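Local coordinates for PTS-dependent dihydroxyacetone kinase, ADP-binding subunit DhaL (Lactococcus lactis subsp. lactis, PDB 3CR3), which binds ADP with magnesium, takes up a phosphoryl group from DhaM to form bound ATP, and passes it to dihydroxyacetone held on DhaK, at residues Leu155-Gly160 and Glu167-His172. Numbering follows the deposited sequence.
Sequences LLATKG and ERSIGH. With ADP (adenosine-5'-diphosphate), chain G.
S169 reaches across to the extended chain at A157 and accepts its backbone N-H: A157 N lies 3.0 Å from S169 OG, and the bond is nearly straight at 168°. The hydroxyl sits between the backbone N and the carbonyl carbon of its own residue (chi1 71°), a rotation from which it also hydrogen-bonds the carbonyl O of G166, so one buried oxygen ties the extended chain to the 3-10 segment and to G166 just before residues 167-172. Beside this bond the two small side chains meet, A157 CB standing 3.7 Å from S169 CB. With the hydroxyl gone, as in an alanine here, the A157 N-H and the G166 carbonyl would probably lose their shared partner.

On the more exposed side the contact is greasy. L156 starts out pointing away, but with CG anti to the backbone N (chi1 -179°) its CD1 branch swings back over the 3-10 backbone, 3.7 Å from E167 N. L156 CD1 also meets the end of I170, 4.1 Å from I170 CD1. Farther back along that chain, I170 CG1 lies alongside the backbone of L156, 4.0 Å from its CA, and 3.8 Å from L155 O.

A type II turn from S169 to H172, with G171 at positive phi, carries the chain onward, and K122 NZ bridges the segments by hydrogen bonds to L155 O and S169 O. Residues 155-160 run on from this contact to the ADP pocket, where G160 CA packs 3.6 Å from N7 of the ADP adenine. Both segments belong to the long loop between helices 142-151 and 175-191.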
ATOM      1  N   LEU A 155       4.514  16.617 -24.343  1.00  7.69           N
ATOM      2  CA  LEU A 155       4.370  17.029 -22.955  1.00  7.55           C
ATOM      3  C   LEU A 155       4.804  15.944 -21.975  1.00  8.09           C
ATOM      4  O   LEU A 155       4.609  14.741 -22.234  1.00  8.50           O
ATOM      5  CB  LEU A 155       2.907  17.425 -22.665  1.00  7.27           C
ATOM      6  CG  LEU A 155       2.291  18.618 -23.414  1.00  5.03           C
ATOM      7  CD1 LEU A 155       0.791  18.614 -23.271  1.00  3.27           C
ATOM      8  CD2 LEU A 155       2.859  19.951 -22.897  1.00  2.18           C
ATOM      9  N   LEU A 156       5.385  16.383 -20.850  1.00  7.91           N
ATOM     10  CA  LEU A 156       5.590  15.537 -19.668  1.00  7.57           C
ATOM     11  C   LEU A 156       4.259  15.352 -18.947  1.00  7.74           C
ATOM     12  O   LEU A 156       3.583  16.319 -18.626  1.00  7.28           O
ATOM     13  CB  LEU A 156       6.605  16.166 -18.707  1.00  7.29           C
ATOM     14  CG  LEU A 156       6.954  15.405 -17.420  1.00  6.97           C
ATOM     15  CD1 LEU A 156       7.881  14.243 -17.713  1.00  7.91           C
ATOM     16  CD2 LEU A 156       7.571  16.314 -16.381  1.00  6.90           C
ATOM     17  N   ALA A 157       3.887  14.104 -18.696  1.00  8.71           N
ATOM     18  CA  ALA A 157       2.687  13.816 -17.924  1.00  9.42           C
ATOM     19  C   ALA A 157       2.912  14.112 -16.447  1.00  9.81           C
ATOM     20  O   ALA A 157       3.830  13.588 -15.835  1.00  9.47           O
ATOM     21  CB  ALA A 157       2.277  12.350 -18.107  1.00  9.63           C
ATOM     22  N   THR A 158       2.073  14.963 -15.872  1.00 10.73           N
ATOM     23  CA  THR A 158       2.207  15.253 -14.455  1.00 11.39           C
ATOM     24  C   THR A 158       0.946  14.925 -13.647  1.00 11.66           C
ATOM     25  O   THR A 158       0.866  15.240 -12.457  1.00 11.64           O
ATOM     26  CB  THR A 158       2.725  16.684 -14.209  1.00 11.91           C
ATOM     27  OG1 THR A 158       1.923  17.629 -14.923  1.00 11.72           O
ATOM     28  CG2 THR A 158       4.188  16.797 -14.676  1.00 11.63           C
ATOM     29  N   LYS A 159       0.003  14.240 -14.298  1.00 12.29           N
ATOM     30  CA  LYS A 159      -1.277  13.862 -13.701  1.00 12.10           C
ATOM     31  C   LYS A 159      -1.720  12.486 -14.161  1.00 11.81           C
ATOM     32  O   LYS A 159      -1.472  12.069 -15.307  1.00 12.00           O
ATOM     33  CB  LYS A 159      -2.361  14.901 -14.052  1.00 12.73           C
ATOM     34  CG  LYS A 159      -2.198  16.280 -13.360  1.00 14.97           C
ATOM     35  CD  LYS A 159      -2.782  16.269 -11.951  1.00 17.54           C
ATOM     36  CE  LYS A 159      -2.220  17.394 -11.138  1.00 21.42           C
ATOM     37  NZ  LYS A 159      -2.741  17.337  -9.743  1.00 25.83           N
ATOM     38  N   GLY A 160      -2.394  11.769 -13.272  1.00 11.92           N
ATOM     39  CA  GLY A 160      -2.962  10.464 -13.627  1.00 11.82           C
ATOM     40  C   GLY A 160      -1.914   9.373 -13.677  1.00 11.83           C
ATOM     41  O   GLY A 160      -0.782   9.559 -13.228  1.00 12.20           O
ATOM     42  N   GLU A 167       9.722  11.027 -17.448  1.00 13.69           N
ATOM     43  CA  GLU A 167      10.245  11.379 -18.788  1.00 14.73           C
ATOM     44  C   GLU A 167       9.855  10.370 -19.892  1.00 13.62           C
ATOM     45  O   GLU A 167       9.777  10.724 -21.062  1.00 12.97           O
ATOM     46  CB  GLU A 167      11.791  11.602 -18.742  1.00 14.33           C
ATOM     47  CG  GLU A 167      12.609  10.346 -18.399  1.00 17.04           C
ATOM     48  CD  GLU A 167      14.049  10.609 -17.921  1.00 17.50           C
ATOM     49  OE1 GLU A 167      14.969  10.674 -18.773  1.00 20.71           O
ATOM     50  OE2 GLU A 167      14.273  10.697 -16.686  1.00 20.68           O
ATOM     51  N   ARG A 168       9.614   9.118 -19.504  1.00 13.42           N
ATOM     52  CA  ARG A 168       9.156   8.079 -20.431  1.00 13.09           C
ATOM     53  C   ARG A 168       7.705   8.295 -20.957  1.00 12.74           C
ATOM     54  O   ARG A 168       7.230   7.547 -21.814  1.00 12.12           O
ATOM     55  CB  ARG A 168       9.317   6.684 -19.800  1.00 13.59           C
ATOM     56  CG  ARG A 168      10.772   6.314 -19.340  1.00 14.73           C
ATOM     57  CD  ARG A 168      11.717   6.061 -20.541  1.00 19.45           C
ATOM     58  NE  ARG A 168      13.058   5.636 -20.127  1.00 24.91           N
ATOM     59  CZ  ARG A 168      14.175   5.844 -20.831  1.00 27.73           C
ATOM     60  NH1 ARG A 168      14.120   6.499 -21.997  1.00 29.18           N
ATOM     61  NH2 ARG A 168      15.355   5.418 -20.365  1.00 25.60           N
ATOM     62  N   SER A 169       7.008   9.307 -20.446  1.00 11.91           N
ATOM     63  CA  SER A 169       5.687   9.676 -20.988  1.00 11.77           C
ATOM     64  C   SER A 169       5.770  10.615 -22.193  1.00 11.73           C
ATOM     65  O   SER A 169       4.806  10.758 -22.941  1.00 11.66           O
ATOM     66  CB  SER A 169       4.797  10.290 -19.907  1.00 11.47           C
ATOM     67  OG  SER A 169       5.265  11.570 -19.547  1.00  9.77           O
ATOM     68  N   ILE A 170       6.920  11.258 -22.363  1.00 11.68           N
ATOM     69  CA  ILE A 170       7.197  12.112 -23.518  1.00 11.98           C
ATOM     70  C   ILE A 170       7.305  11.263 -24.790  1.00 11.77           C
ATOM     71  O   ILE A 170       7.976  10.231 -24.807  1.00 11.52           O
ATOM     72  CB  ILE A 170       8.503  12.936 -23.285  1.00 11.90           C
ATOM     73  CG1 ILE A 170       8.328  13.878 -22.082  1.00 11.70           C
ATOM     74  CG2 ILE A 170       8.898  13.688 -24.539  1.00 12.61           C
ATOM     75  CD1 ILE A 170       9.639  14.373 -21.445  1.00 11.93           C
ATOM     76  N   GLY A 171       6.613  11.677 -25.846  1.00 11.72           N
ATOM     77  CA  GLY A 171       6.595  10.902 -27.083  1.00 11.37           C
ATOM     78  C   GLY A 171       5.368  10.020 -27.241  1.00 11.60           C
ATOM     79  O   GLY A 171       5.280   9.258 -28.207  1.00 12.04           O
ATOM     80  N   HIS A 172       4.416  10.131 -26.310  1.00 10.57           N
ATOM     81  CA  HIS A 172       3.184   9.360 -26.359  1.00 10.52           C
ATOM     82  C   HIS A 172       1.956  10.254 -26.289  1.00 10.75           C
ATOM     83  O   HIS A 172       1.828  11.086 -25.383  1.00 10.56           O
ATOM     84  CB  HIS A 172       3.168   8.294 -25.248  1.00 10.24           C
ATOM     85  CG  HIS A 172       4.320   7.346 -25.330  1.00  9.40           C
ATOM     86  ND1 HIS A 172       4.421   6.391 -26.322  1.00  9.47           N
ATOM     87  CD2 HIS A 172       5.455   7.254 -24.600  1.00  7.93           C
ATOM     88  CE1 HIS A 172       5.561   5.738 -26.183  1.00  9.12           C
ATOM     89  NE2 HIS A 172       6.204   6.238 -25.142  1.00  9.05           N
TER
HETATM   90  PB  ADP G1211      -7.346   5.444 -15.912  1.00 15.60           P
HETATM   91  O1B ADP G1211      -7.189   4.063 -16.464  1.00 15.51           O
HETATM   92  O2B ADP G1211      -7.913   5.464 -14.535  1.00 13.87           O
HETATM   93  O3B ADP G1211      -6.094   6.310 -16.065  1.00 14.19           O
HETATM   94  PA  ADP G1211      -8.608   6.101 -18.444  1.00 14.17           P
HETATM   95  O1A ADP G1211      -7.523   5.282 -19.056  1.00 13.91           O
HETATM   96  O2A ADP G1211     -10.024   5.729 -18.819  1.00 16.69           O
HETATM   97  O3A ADP G1211      -8.484   6.149 -16.827  1.00 14.44           O
HETATM   98  O5' ADP G1211      -8.381   7.659 -18.805  1.00 15.92           O
HETATM   99  C5' ADP G1211      -7.060   8.207 -18.866  1.00 15.07           C
HETATM  100  C4' ADP G1211      -7.197   9.676 -19.206  1.00 14.79           C
HETATM  101  O4' ADP G1211      -7.809  10.412 -18.139  1.00 16.42           O
HETATM  102  C3' ADP G1211      -5.860  10.356 -19.442  1.00 14.89           C
HETATM  103  O3' ADP G1211      -5.477  10.170 -20.805  1.00 14.91           O
HETATM  104  C2' ADP G1211      -6.133  11.818 -19.093  1.00 14.36           C
HETATM  105  O2' ADP G1211      -6.529  12.597 -20.225  1.00 10.96           O
HETATM  106  C1' ADP G1211      -7.342  11.756 -18.169  1.00 17.13           C
HETATM  107  N9  ADP G1211      -6.939  12.119 -16.798  1.00 18.66           N
HETATM  108  C8  ADP G1211      -6.366  11.267 -15.919  1.00 18.23           C
HETATM  109  N7  ADP G1211      -6.120  11.892 -14.759  1.00 17.35           N
HETATM  110  C5  ADP G1211      -6.531  13.167 -14.899  1.00 17.86           C
HETATM  111  C6  ADP G1211      -6.549  14.367 -14.044  1.00 16.54           C
HETATM  112  N6  ADP G1211      -6.079  14.282 -12.784  1.00 17.11           N
HETATM  113  N1  ADP G1211      -7.063  15.507 -14.556  1.00 17.92           N
HETATM  114  C2  ADP G1211      -7.554  15.580 -15.809  1.00 17.00           C
HETATM  115  N3  ADP G1211      -7.560  14.534 -16.636  1.00 16.87           N
HETATM  116  C4  ADP G1211      -7.066  13.325 -16.246  1.00 17.73           C